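Local coordinates for protein cytochrome P450 (Zobellia galactanivorans, PDB 6G5Q) that belongs to the cytochrome P450 family of haem proteins and holds 6-O-methyl-beta-D-galactopyranose in a pocket beside its haem, at residues D27-L32 with D288-L293; G55-P60 with P72-P77; T68-F73 with M214-A219. One frame throughout, in Å; residues are numbered along the deposited sequence.

Overall arrangement
Interaction 1 joins two neighbouring parallel strands, 29-32 and 290-293, of a five-strand mixed sheet, about 20 Å from the centre of the chain. Interactions 2 and 3 lie closer in, with centres about 9 Å apart; they share Pro72 and Phe73, and both touch the haem and the galactose derivative. Along the chain, strand 29-32 comes first, then the loop that carries 55-60, 68-73 and 72-77, then helix 207-220 and finally strand 290-293. The centres of interactions 1 and 2 are about 13 Å apart, and Arg290 NH1 hydrogen-bonds to Arg56 O, and weakly to Val58 O. The sheet thus connects through one loop to the ligand pocket, which helix 207-220 also lines.

Interaction 1. Residues D27-L32 with D288-L293; sequences DPVTML and DSRISL
With CG anti to the carbonyl carbon (chi1 -57°) and a bend at chi3 (-68°), Arg290 brings its guanidinium alongside Asp27 and Val29, while Asp27, its CG anti to the backbone N, places OD2 over one guanidinium face. Arg290 opens strand 290-293 and Asp27 lies just before strand 29-32, two parallel neighbours in the mixed beta sheet of the cytochrome P450 fold. Three backbone bonds fix the register: Thr30 N to Arg290 O at 3.0 Å, Ser292 N to Thr30 O at 2.9 Å and Leu32 N to Ser292 O at 2.9 Å. Val29, Arg290, Met31 and Ser292 line one face, where Ser292 OG turns to Gln269 outside the pair. On the other face, the CD1 atoms of Leu32 and Ile291 meet at 4.0 Å. The Asp27 OD2 to Arg290 NE approach of 3.4 Å is a salt bridge of charge alone, since OD2 stands well out of the guanidinium plane; the stronger polar partners lie outside, Arg56 for Asp27 and Asp24 for Arg290. In the plane itself, Arg290 NH2 donates to the backbone Asp27 O at 3.0 Å, with an N-H...O angle of 154°.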
loop_
_atom_site.group_PDB
_atom_site.type_symbol
_atom_site.label_atom_id
_atom_site.label_comp_id
_atom_site.label_asym_id
_atom_site.label_seq_id
_atom_site.Cartn_x
_atom_site.Cartn_y
_atom_site.Cartn_z
ATOM N N ASP A 27 0.413 -22.768 -8.548
ATOM C CA ASP A 27 1.364 -21.937 -9.279
ATOM C C ASP A 27 2.461 -21.518 -8.277
ATOM O O ASP A 27 2.493 -20.359 -7.825
ATOM C CB ASP A 27 0.643 -20.722 -9.880
ATOM C CG ASP A 27 1.502 -19.942 -10.865
ATOM O OD1 ASP A 27 2.719 -20.248 -11.027
ATOM O OD2 ASP A 27 0.946 -18.999 -11.485
ATOM N N PRO A 28 3.353 -22.471 -7.904
ATOM C CA PRO A 28 4.235 -22.257 -6.744
ATOM C C PRO A 28 5.208 -21.053 -6.865
ATOM O O PRO A 28 5.690 -20.712 -7.963
ATOM C CB PRO A 28 4.981 -23.594 -6.635
ATOM C CG PRO A 28 5.029 -24.097 -8.042
ATOM C CD PRO A 28 3.680 -23.735 -8.599
ATOM N N VAL A 29 5.493 -20.442 -5.719
ATOM C CA VAL A 29 6.289 -19.210 -5.642
ATOM C C VAL A 29 7.634 -19.426 -4.938
ATOM O O VAL A 29 7.681 -20.045 -3.876
ATOM C CB VAL A 29 5.496 -18.117 -4.870
ATOM C CG1 VAL A 29 6.334 -16.853 -4.658
ATOM C CG2 VAL A 29 4.174 -17.785 -5.575
ATOM N N THR A 30 8.710 -18.908 -5.518
ATOM C CA THR A 30 9.979 -18.732 -4.790
ATOM C C THR A 30 10.162 -17.301 -4.209
ATOM O O THR A 30 10.397 -16.323 -4.948
ATOM C CB THR A 30 11.193 -19.050 -5.689
ATOM O OG1 THR A 30 10.974 -20.292 -6.337
ATOM C CG2 THR A 30 12.473 -19.165 -4.860
ATOM N N MET A 31 10.103 -17.191 -2.888
ATOM C CA MET A 31 10.164 -15.893 -2.239
ATOM C C MET A 31 11.598 -15.380 -2.061
ATOM O O MET A 31 12.407 -16.038 -1.419
ATOM C CB MET A 31 9.447 -16.001 -0.892
ATOM C CG MET A 31 8.061 -16.628 -0.993
ATOM S SD MET A 31 7.278 -16.968 0.599
ATOM C CE MET A 31 7.135 -15.300 1.281
ATOM N N LEU A 32 11.919 -14.223 -2.637
ATOM C CA LEU A 32 13.224 -13.590 -2.417
ATOM C C LEU A 32 13.251 -12.718 -1.118
ATOM O O LEU A 32 12.449 -11.793 -0.947
ATOM C CB LEU A 32 13.651 -12.807 -3.653
ATOM C CG LEU A 32 13.565 -13.572 -4.998
ATOM C CD1 LEU A 32 14.214 -12.788 -6.125
ATOM C CD2 LEU A 32 14.204 -14.956 -4.926
ATOM N N ASP A 288 9.008 -19.688 -16.751
ATOM C CA ASP A 288 7.564 -19.762 -16.530
ATOM C C ASP A 288 7.116 -20.018 -15.073
ATOM O O ASP A 288 5.921 -20.217 -14.842
ATOM C CB ASP A 288 6.891 -20.742 -17.521
ATOM C CG ASP A 288 5.484 -20.310 -17.911
ATOM O OD1 ASP A 288 5.295 -19.124 -18.273
ATOM O OD2 ASP A 288 4.560 -21.154 -17.851
ATOM N N SER A 289 8.014 -19.993 -14.081
ATOM C CA SER A 289 7.515 -20.032 -12.700
ATOM C C SER A 289 7.420 -18.606 -12.128
ATOM O O SER A 289 7.808 -17.633 -12.776
ATOM C CB SER A 289 8.325 -20.978 -11.797
ATOM O OG SER A 289 9.676 -20.561 -11.702
ATOM N N ARG A 290 6.882 -18.487 -10.922
ATOM C CA ARG A 290 6.805 -17.182 -10.239
ATOM C C ARG A 290 7.839 -17.071 -9.107
ATOM O O ARG A 290 8.039 -18.034 -8.353
ATOM C CB ARG A 290 5.408 -16.959 -9.656
ATOM C CG ARG A 290 4.286 -17.049 -10.690
ATOM C CD ARG A 290 3.042 -16.427 -10.120
ATOM N NE ARG A 290 2.534 -17.228 -9.014
ATOM C CZ ARG A 290 1.536 -16.875 -8.211
ATOM N NH1 ARG A 290 0.936 -15.681 -8.353
ATOM N NH2 ARG A 290 1.162 -17.714 -7.243
ATOM N N ILE A 291 8.486 -15.906 -9.016
ATOM C CA ILE A 291 9.172 -15.497 -7.782
ATOM C C ILE A 291 8.338 -14.428 -7.066
ATOM O O ILE A 291 7.378 -13.897 -7.656
ATOM C CB ILE A 291 10.564 -14.898 -8.082
ATOM C CG1 ILE A 291 10.410 -13.779 -9.105
ATOM C CG2 ILE A 291 11.547 -15.974 -8.531
ATOM C CD1 ILE A 291 11.146 -12.537 -8.713
ATOM N N SER A 292 8.674 -14.107 -5.812
ATOM C CA SER A 292 8.119 -12.902 -5.192
ATOM C C SER A 292 9.218 -11.981 -4.672
ATOM O O SER A 292 10.290 -12.443 -4.257
ATOM C CB SER A 292 7.087 -13.205 -4.118
ATOM O OG SER A 292 7.681 -13.562 -2.906
ATOM N N LEU A 293 8.950 -10.681 -4.738
ATOM C CA LEU A 293 9.813 -9.666 -4.155
ATOM C C LEU A 293 9.229 -9.431 -2.772
ATOM O O LEU A 293 8.171 -8.800 -2.646
ATOM C CB LEU A 293 9.809 -8.376 -5.005
ATOM C CG LEU A 293 10.184 -8.648 -6.459
ATOM C CD1 LEU A 293 9.809 -7.555 -7.439
ATOM C CD2 LEU A 293 11.648 -9.024 -6.557
HETATM O O HOH W 1 5.035 -20.977 -10.271
#

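Interaction 2. Residues G55-P60 with P72-P77; sequences GRIVIP and PFEVDP. With HEM (protoporphyrin IX containing Fe), chain D; EMZ (6-O-methyl-beta-D-galactopyranose), chain C.
Ile57 and Phe73 carry the apolar part of this contact. Ile57 CD1 sits over one face of the Phe73 ring, 3.9 Å from its centroid and 25° off the normal, which qualifies as a CH-pi contact; the methyl is displaced toward the rim and comes closest to CZ. The ring is also met in its own plane, where Val58 CG2 stands 4.0 Å from Phe73 CE2. The polar part centres on Glu74. Its chain runs extended beyond CG (chi2 167°) and brings OE2 to the backbone N of Gly55 at 2.8 Å, a hydrogen bond with an N-H...O angle of 160° that arrives from above the carboxylate plane. A water donates to the same OE2 and accepts from Ile57 N, while Arg66 adds a salt bridge and Gln70 N binds OE1. The buried carboxylate is therefore held at both oxygens, and with a cation beside it probably stays ionised. Two ligands also meet the ring. The face opposite Ile57 receives C6 of the galactose derivative over its centre, 3.9 Å above the plane, and the haem propionate atom O1A lies at the edge, 3.2 Å from Phe73 CE1. Held between the Ile57 methyl and C6 of the ligand, Phe73 forms an aromatic wall of the distal haem pocket of a P450.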
loop_
_atom_site.group_PDB
_atom_site.type_symbol
_atom_site.label_atom_id
_atom_site.label_comp_id
_atom_site.label_asym_id
_atom_site.label_seq_id
_atom_site.Cartn_x
_atom_site.Cartn_y
_atom_site.Cartn_z
ATOM N N GLY A 55 -3.389 -10.610 -13.545
ATOM C CA GLY A 55 -3.649 -11.256 -12.254
ATOM C C GLY A 55 -2.617 -12.292 -11.838
ATOM O O GLY A 55 -2.610 -12.731 -10.694
ATOM N N ARG A 56 -1.740 -12.679 -12.756
ATOM C CA ARG A 56 -0.766 -13.723 -12.439
ATOM C C ARG A 56 0.334 -13.295 -11.443
ATOM O O ARG A 56 0.769 -14.136 -10.615
ATOM C CB ARG A 56 -0.155 -14.356 -13.699
ATOM C CG ARG A 56 0.318 -15.787 -13.437
ATOM C CD ARG A 56 1.073 -16.439 -14.595
ATOM N NE ARG A 56 1.885 -17.533 -14.030
ATOM C CZ ARG A 56 2.931 -18.122 -14.622
ATOM N NH1 ARG A 56 3.339 -17.788 -15.859
ATOM N NH2 ARG A 56 3.564 -19.081 -13.956
ATOM N N ILE A 57 0.785 -12.023 -11.501
ATOM C CA ILE A 57 1.864 -11.583 -10.591
ATOM C C ILE A 57 1.371 -11.340 -9.163
ATOM O O ILE A 57 2.168 -11.312 -8.240
ATOM C CB ILE A 57 2.671 -10.352 -11.080
ATOM C CG1 ILE A 57 1.799 -9.081 -11.058
ATOM C CG2 ILE A 57 3.390 -10.645 -12.406
ATOM C CD1 ILE A 57 2.415 -7.903 -11.739
ATOM N N VAL A 58 0.059 -11.188 -8.973
ATOM C CA VAL A 58 -0.487 -11.022 -7.612
ATOM C C VAL A 58 -0.403 -12.328 -6.782
ATOM O O VAL A 58 -0.473 -13.433 -7.334
ATOM C CB VAL A 58 -1.922 -10.444 -7.643
ATOM C CG1 VAL A 58 -2.431 -10.149 -6.230
ATOM C CG2 VAL A 58 -1.960 -9.174 -8.501
ATOM N N ILE A 59 -0.216 -12.185 -5.471
ATOM C CA ILE A 59 -0.214 -13.317 -4.559
ATOM C C ILE A 59 -1.088 -13.038 -3.344
ATOM O O ILE A 59 -0.680 -12.277 -2.457
ATOM C CB ILE A 59 1.202 -13.683 -4.087
ATOM C CG1 ILE A 59 2.069 -14.084 -5.280
ATOM C CG2 ILE A 59 1.141 -14.792 -3.024
ATOM C CD1 ILE A 59 3.531 -13.799 -5.039
ATOM N N PRO A 60 -2.261 -13.683 -3.262
ATOM C CA PRO A 60 -2.645 -14.807 -4.132
ATOM C C PRO A 60 -3.025 -14.423 -5.562
ATOM O O PRO A 60 -3.498 -13.299 -5.784
ATOM C CB PRO A 60 -3.861 -15.400 -3.403
ATOM C CG PRO A 60 -4.474 -14.238 -2.669
ATOM C CD PRO A 60 -3.317 -13.353 -2.278
ATOM N N PRO A 72 -0.156 1.247 -14.814
ATOM C CA PRO A 72 1.006 0.585 -15.428
ATOM C C PRO A 72 1.514 -0.716 -14.741
ATOM O O PRO A 72 2.521 -1.309 -15.175
ATOM C CB PRO A 72 2.124 1.651 -15.292
ATOM C CG PRO A 72 1.512 2.850 -14.678
ATOM C CD PRO A 72 0.283 2.365 -13.965
ATOM N N PHE A 73 0.830 -1.154 -13.697
ATOM C CA PHE A 73 1.230 -2.315 -12.892
ATOM C C PHE A 73 1.606 -3.598 -13.666
ATOM O O PHE A 73 2.584 -4.281 -13.316
ATOM C CB PHE A 73 0.106 -2.596 -11.889
ATOM C CG PHE A 73 0.367 -3.755 -10.964
ATOM C CD1 PHE A 73 1.530 -3.815 -10.176
ATOM C CD2 PHE A 73 -0.570 -4.799 -10.878
ATOM C CE1 PHE A 73 1.731 -4.886 -9.311
ATOM C CE2 PHE A 73 -0.363 -5.872 -10.025
ATOM C CZ PHE A 73 0.792 -5.903 -9.242
ATOM N N GLU A 74 0.845 -3.924 -14.713
ATOM C CA GLU A 74 1.061 -5.179 -15.459
ATOM C C GLU A 74 1.583 -4.922 -16.856
ATOM O O GLU A 74 1.155 -5.542 -17.809
ATOM C CB GLU A 74 -0.216 -6.049 -15.463
ATOM C CG GLU A 74 -0.508 -6.643 -14.086
ATOM C CD GLU A 74 -1.888 -7.255 -13.920
ATOM O OE1 GLU A 74 -2.869 -6.751 -14.533
ATOM O OE2 GLU A 74 -1.997 -8.223 -13.106
ATOM N N VAL A 75 2.516 -3.976 -16.972
ATOM C CA VAL A 75 3.128 -3.639 -18.246
ATOM C C VAL A 75 4.629 -3.561 -18.043
ATOM O O VAL A 75 5.068 -2.998 -17.031
ATOM C CB VAL A 75 2.612 -2.274 -18.757
ATOM C CG1 VAL A 75 3.192 -1.944 -20.140
ATOM C CG2 VAL A 75 1.086 -2.266 -18.804
ATOM N N ASP A 76 5.424 -4.084 -18.988
ATOM C CA ASP A 76 6.877 -3.964 -18.902
ATOM C C ASP A 76 7.425 -2.728 -19.645
ATOM O O ASP A 76 6.789 -2.265 -20.575
ATOM C CB ASP A 76 7.565 -5.263 -19.344
ATOM C CG ASP A 76 7.288 -6.451 -18.367
ATOM O OD1 ASP A 76 7.568 -6.333 -17.133
ATOM O OD2 ASP A 76 6.790 -7.510 -18.831
ATOM N N PRO A 77 8.591 -2.163 -19.202
ATOM C CA PRO A 77 9.253 -1.146 -20.042
ATOM C C PRO A 77 9.505 -1.753 -21.455
ATOM O O PRO A 77 9.623 -2.987 -21.558
ATOM C CB PRO A 77 10.598 -0.884 -19.319
ATOM C CG PRO A 77 10.463 -1.434 -17.957
ATOM C CD PRO A 77 9.336 -2.441 -17.942
HETATM C CHA HEM D . 2.853 0.010 -6.612
HETATM C CHB HEM D . 3.096 -0.226 -1.751
HETATM C CHC HEM D . -0.489 2.932 -1.370
HETATM C CHD HEM D . -1.034 2.809 -6.120
HETATM C C1A HEM D . 3.225 -0.318 -5.321
HETATM C C2A HEM D . 4.271 -1.220 -4.963
HETATM C C3A HEM D . 4.318 -1.262 -3.610
HETATM C C4A HEM D . 3.331 -0.409 -3.105
HETATM C CMA HEM D . 5.261 -2.060 -2.765
HETATM C CAA HEM D . 5.237 -1.998 -5.841
HETATM C CBA HEM D . 4.457 -3.011 -6.676
HETATM C CGA HEM D . 5.329 -3.829 -7.592
HETATM O O1A HEM D . 4.766 -4.545 -8.467
HETATM O O2A HEM D . 6.591 -3.790 -7.518
HETATM C C1B HEM D . 2.136 0.638 -1.256
HETATM C C2B HEM D . 2.032 0.905 0.123
HETATM C C3B HEM D . 1.019 1.804 0.275
HETATM C C4B HEM D . 0.533 2.054 -1.109
HETATM C CMB HEM D . 2.859 0.260 1.197
HETATM C CAB HEM D . 0.417 2.367 1.521
HETATM C CBB HEM D . 1.095 2.723 2.604
HETATM C C1C HEM D . -0.965 3.178 -2.633
HETATM C C2C HEM D . -2.065 4.027 -2.915
HETATM C C3C HEM D . -2.252 3.953 -4.292
HETATM C C4C HEM D . -1.228 3.084 -4.798
HETATM C CMC HEM D . -2.858 4.828 -1.867
HETATM C CAC HEM D . -3.218 4.676 -5.130
HETATM C CBC HEM D . -4.209 5.396 -4.640
HETATM C C1D HEM D . 0.034 2.077 -6.639
HETATM C C2D HEM D . 0.259 1.954 -8.100
HETATM C C3D HEM D . 1.353 1.186 -8.240
HETATM C C4D HEM D . 1.754 0.817 -6.864
HETATM C CMD HEM D . -0.562 2.578 -9.215
HETATM C CAD HEM D . 1.939 0.738 -9.577
HETATM C CBD HEM D . 3.055 1.667 -10.068
HETATM C CGD HEM D . 3.638 1.139 -11.378
HETATM O O1D HEM D . 3.419 -0.046 -11.712
HETATM O O2D HEM D . 4.359 1.857 -12.142
HETATM N NA HEM D . 2.654 0.141 -4.151
HETATM N NB HEM D . 1.254 1.357 -1.958
HETATM N NC HEM D . -0.503 2.607 -3.763
HETATM N ND HEM D . 0.944 1.400 -5.953
HETATM FE FE HEM D . 1.105 1.368 -4.054
HETATM C C4 EMZ C . -3.343 -4.965 -7.778
HETATM C C5 EMZ C . -2.232 -4.736 -6.719
HETATM C C6 EMZ C . -1.441 -3.465 -6.977
HETATM C C3 EMZ C . -4.210 -6.136 -7.341
HETATM C CAM EMZ C . 0.651 -2.648 -6.539
HETATM O O6 EMZ C . -0.446 -3.346 -5.958
HETATM O O5 EMZ C . -2.777 -4.548 -5.386
HETATM C C1 EMZ C . -3.364 -5.790 -5.085
HETATM O O1 EMZ C . -3.627 -5.878 -3.702
HETATM C C2 EMZ C . -4.647 -5.785 -5.931
HETATM O O2 EMZ C . -5.651 -6.655 -5.468
HETATM O O3 EMZ C . -5.379 -6.307 -8.159
HETATM O O4 EMZ C . -4.151 -3.777 -7.877
HETATM O O HOH W 2 -0.174 -10.239 -13.806
#

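Interaction 3. Residues T68-F73 with M214-A219. With EMZ (6-O-methyl-beta-D-galactopyranose), chain C; HEM (protoporphyrin IX containing Fe), chain D.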
loop_
_atom_site.group_PDB
_atom_site.type_symbol
_atom_site.label_atom_id
_atom_site.label_comp_id
_atom_site.label_asym_id
_atom_site.label_seq_id
_atom_site.Cartn_x
_atom_site.Cartn_y
_atom_site.Cartn_z
ATOM N N THR A 68 -9.010 -8.003 -16.951
ATOM C CA THR A 68 -8.488 -6.700 -17.348
ATOM C C THR A 68 -7.063 -6.418 -16.824
ATOM O O THR A 68 -6.769 -6.586 -15.616
ATOM C CB THR A 68 -9.438 -5.578 -16.922
ATOM O OG1 THR A 68 -10.780 -5.906 -17.330
ATOM C CG2 THR A 68 -9.014 -4.238 -17.550
ATOM N N ARG A 69 -6.198 -6.001 -17.754
ATOM C CA ARG A 69 -4.804 -5.710 -17.450
ATOM C C ARG A 69 -4.711 -4.399 -16.667
ATOM O O ARG A 69 -5.270 -3.393 -17.073
ATOM C CB ARG A 69 -3.977 -5.640 -18.741
ATOM C CG ARG A 69 -2.523 -5.261 -18.543
ATOM C CD ARG A 69 -1.705 -5.386 -19.814
ATOM N NE ARG A 69 -1.770 -6.753 -20.370
ATOM C CZ ARG A 69 -1.107 -7.827 -19.909
ATOM N NH1 ARG A 69 -0.302 -7.750 -18.851
ATOM N NH2 ARG A 69 -1.271 -9.009 -20.500
ATOM N N GLN A 70 -4.006 -4.418 -15.539
ATOM C CA GLN A 70 -3.826 -3.202 -14.747
ATOM C C GLN A 70 -2.664 -2.396 -15.291
ATOM O O GLN A 70 -1.667 -2.967 -15.777
ATOM C CB GLN A 70 -3.703 -3.538 -13.270
ATOM C CG GLN A 70 -5.045 -3.992 -12.694
ATOM C CD GLN A 70 -5.017 -4.245 -11.202
ATOM O OE1 GLN A 70 -4.093 -3.819 -10.515
ATOM N NE2 GLN A 70 -6.048 -4.931 -10.683
ATOM N N ILE A 71 -2.809 -1.066 -15.284
ATOM C CA ILE A 71 -1.847 -0.195 -15.958
ATOM C C ILE A 71 -1.457 0.948 -15.018
ATOM O O ILE A 71 -2.366 1.587 -14.487
ATOM C CB ILE A 71 -2.474 0.383 -17.236
ATOM C CG1 ILE A 71 -2.653 -0.701 -18.312
ATOM C CG2 ILE A 71 -1.673 1.574 -17.774
ATOM C CD1 ILE A 71 -3.500 -0.238 -19.502
ATOM N N PRO A 72 -0.156 1.247 -14.814
ATOM C CA PRO A 72 1.006 0.585 -15.428
ATOM C C PRO A 72 1.514 -0.716 -14.741
ATOM O O PRO A 72 2.521 -1.309 -15.175
ATOM C CB PRO A 72 2.124 1.651 -15.292
ATOM C CG PRO A 72 1.512 2.850 -14.678
ATOM C CD PRO A 72 0.283 2.365 -13.965
ATOM N N PHE A 73 0.830 -1.154 -13.697
ATOM C CA PHE A 73 1.230 -2.315 -12.892
ATOM C C PHE A 73 1.606 -3.598 -13.666
ATOM O O PHE A 73 2.584 -4.281 -13.316
ATOM C CB PHE A 73 0.106 -2.596 -11.889
ATOM C CG PHE A 73 0.367 -3.755 -10.964
ATOM C CD1 PHE A 73 1.530 -3.815 -10.176
ATOM C CD2 PHE A 73 -0.570 -4.799 -10.878
ATOM C CE1 PHE A 73 1.731 -4.886 -9.311
ATOM C CE2 PHE A 73 -0.363 -5.872 -10.025
ATOM C CZ PHE A 73 0.792 -5.903 -9.242
ATOM N N MET A 214 -7.903 2.588 -13.271
ATOM C CA MET A 214 -8.810 2.839 -12.149
ATOM C C MET A 214 -8.935 1.652 -11.204
ATOM O O MET A 214 -8.974 1.862 -9.971
ATOM C CB MET A 214 -10.176 3.321 -12.646
ATOM C CG MET A 214 -10.131 4.669 -13.383
ATOM S SD MET A 214 -9.269 5.930 -12.404
ATOM C CE MET A 214 -10.306 6.016 -10.905
ATOM N N VAL A 215 -8.947 0.425 -11.748
ATOM C CA VAL A 215 -9.064 -0.765 -10.895
ATOM C C VAL A 215 -7.811 -0.839 -10.036
ATOM O O VAL A 215 -7.887 -1.076 -8.834
ATOM C CB VAL A 215 -9.305 -2.073 -11.699
ATOM C CG1 VAL A 215 -9.254 -3.299 -10.791
ATOM C CG2 VAL A 215 -10.654 -2.018 -12.401
ATOM N N LEU A 216 -6.662 -0.582 -10.662
ATOM C CA LEU A 216 -5.404 -0.523 -9.944
ATOM C C LEU A 216 -5.390 0.568 -8.877
ATOM O O LEU A 216 -4.855 0.366 -7.803
ATOM C CB LEU A 216 -4.258 -0.355 -10.934
ATOM C CG LEU A 216 -2.892 -0.023 -10.379
ATOM C CD1 LEU A 216 -2.312 -1.157 -9.548
ATOM C CD2 LEU A 216 -1.992 0.366 -11.548
ATOM N N THR A 217 -5.995 1.720 -9.177
ATOM C CA THR A 217 -5.986 2.852 -8.252
ATOM C C THR A 217 -6.809 2.570 -6.971
ATOM O O THR A 217 -6.332 2.870 -5.862
ATOM C CB THR A 217 -6.429 4.131 -8.959
ATOM O OG1 THR A 217 -5.507 4.413 -10.017
ATOM C CG2 THR A 217 -6.454 5.326 -7.983
ATOM N N PHE A 218 -8.000 1.957 -7.135
ATOM C CA PHE A 218 -8.812 1.512 -6.018
ATOM C C PHE A 218 -8.209 0.366 -5.242
ATOM O O PHE A 218 -8.154 0.434 -4.020
ATOM C CB PHE A 218 -10.205 1.087 -6.449
ATOM C CG PHE A 218 -11.158 2.222 -6.613
ATOM C CD1 PHE A 218 -11.234 2.892 -7.822
ATOM C CD2 PHE A 218 -11.994 2.588 -5.585
ATOM C CE1 PHE A 218 -12.145 3.947 -8.003
ATOM C CE2 PHE A 218 -12.902 3.640 -5.752
ATOM C CZ PHE A 218 -12.986 4.307 -6.968
ATOM N N ALA A 219 -7.750 -0.675 -5.929
ATOM C CA ALA A 219 -7.240 -1.861 -5.231
ATOM C C ALA A 219 -5.843 -1.675 -4.590
ATOM O O ALA A 219 -5.558 -2.258 -3.554
ATOM C CB ALA A 219 -7.262 -3.077 -6.139
HETATM C C4 EMZ C . -3.343 -4.965 -7.778
HETATM C C5 EMZ C . -2.232 -4.736 -6.719
HETATM C C6 EMZ C . -1.441 -3.465 -6.977
HETATM C C3 EMZ C . -4.210 -6.136 -7.341
HETATM C CAM EMZ C . 0.651 -2.648 -6.539
HETATM O O6 EMZ C . -0.446 -3.346 -5.958
HETATM O O5 EMZ C . -2.777 -4.548 -5.386
HETATM C C1 EMZ C . -3.364 -5.790 -5.085
HETATM O O1 EMZ C . -3.627 -5.878 -3.702
HETATM C C2 EMZ C . -4.647 -5.785 -5.931
HETATM O O2 EMZ C . -5.651 -6.655 -5.468
HETATM O O3 EMZ C . -5.379 -6.307 -8.159
HETATM O O4 EMZ C . -4.151 -3.777 -7.877
HETATM C CHA HEM D . 2.853 0.010 -6.612
HETATM C CHB HEM D . 3.096 -0.226 -1.751
HETATM C CHC HEM D . -0.489 2.932 -1.370
HETATM C CHD HEM D . -1.034 2.809 -6.120
HETATM C C1A HEM D . 3.225 -0.318 -5.321
HETATM C C2A HEM D . 4.271 -1.220 -4.963
HETATM C C3A HEM D . 4.318 -1.262 -3.610
HETATM C C4A HEM D . 3.331 -0.409 -3.105
HETATM C CMA HEM D . 5.261 -2.060 -2.765
HETATM C CAA HEM D . 5.237 -1.998 -5.841
HETATM C CBA HEM D . 4.457 -3.011 -6.676
HETATM C CGA HEM D . 5.329 -3.829 -7.592
HETATM O O1A HEM D . 4.766 -4.545 -8.467
HETATM O O2A HEM D . 6.591 -3.790 -7.518
HETATM C C1B HEM D . 2.136 0.638 -1.256
HETATM C C2B HEM D . 2.032 0.905 0.123
HETATM C C3B HEM D . 1.019 1.804 0.275
HETATM C C4B HEM D . 0.533 2.054 -1.109
HETATM C CMB HEM D . 2.859 0.260 1.197
HETATM C CAB HEM D . 0.417 2.367 1.521
HETATM C CBB HEM D . 1.095 2.723 2.604
HETATM C C1C HEM D . -0.965 3.178 -2.633
HETATM C C2C HEM D . -2.065 4.027 -2.915
HETATM C C3C HEM D . -2.252 3.953 -4.292
HETATM C C4C HEM D . -1.228 3.084 -4.798
HETATM C CMC HEM D . -2.858 4.828 -1.867
HETATM C CAC HEM D . -3.218 4.676 -5.130
HETATM C CBC HEM D . -4.209 5.396 -4.640
HETATM C C1D HEM D . 0.034 2.077 -6.639
HETATM C C2D HEM D . 0.259 1.954 -8.100
HETATM C C3D HEM D . 1.353 1.186 -8.240
HETATM C C4D HEM D . 1.754 0.817 -6.864
HETATM C CMD HEM D . -0.562 2.578 -9.215
HETATM C CAD HEM D . 1.939 0.738 -9.577
HETATM C CBD HEM D . 3.055 1.667 -10.068
HETATM C CGD HEM D . 3.638 1.139 -11.378
HETATM O O1D HEM D . 3.419 -0.046 -11.712
HETATM O O2D HEM D . 4.359 1.857 -12.142
HETATM N NA HEM D . 2.654 0.141 -4.151
HETATM N NB HEM D . 1.254 1.357 -1.958
HETATM N NC HEM D . -0.503 2.607 -3.763
HETATM N ND HEM D . 0.944 1.400 -5.953
HETATM FE FE HEM D . 1.105 1.368 -4.054
#
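Leu216 reaches across to the 68-73 loop: chi1 of 169° carries CG away from the backbone N, and chi2 of 66° sends CD1 and CD2 to different partners. Leu216 CD2 lies 3.2 Å from the backbone Ile71 O, 3.9 Å from Pro72 CD and 3.6 Å from Phe73 CB, so that it packs on the O and CD side of the cis peptide before Pro72. CD1 takes the ligand side, close to Gln70 OE1. There, Leu216 CD1 lies 3.6 Å from EMZ C6 of the galactose derivative. Gln70 crosses Leu216 at a slant. Its first torsion sets CG beside the backbone N, and the extended chain beyond (chi2 -176°) carries the amide past Leu216 CB to the sugar. Helix 207-220, which bears Leu216, is probably the first half of the long I-helix of the P450 fold, continued by helix 222-238 and passing over the distal side of the haem; Leu216 CD2 accordingly also packs on the haem methyl CMD at 3.5 Å. Both ends of the Gln70 amide are used by neighbouring sugar hydroxyls. As modelled, OE1 of Gln70 accepts from EMZ O4 at 2.6 Å, and NE2 of Gln70 donates to EMZ O3 at 3.0 Å. Val215 CG1 packs against NE2, and one turn further along the helix Ala219 CB approaches EMZ O4.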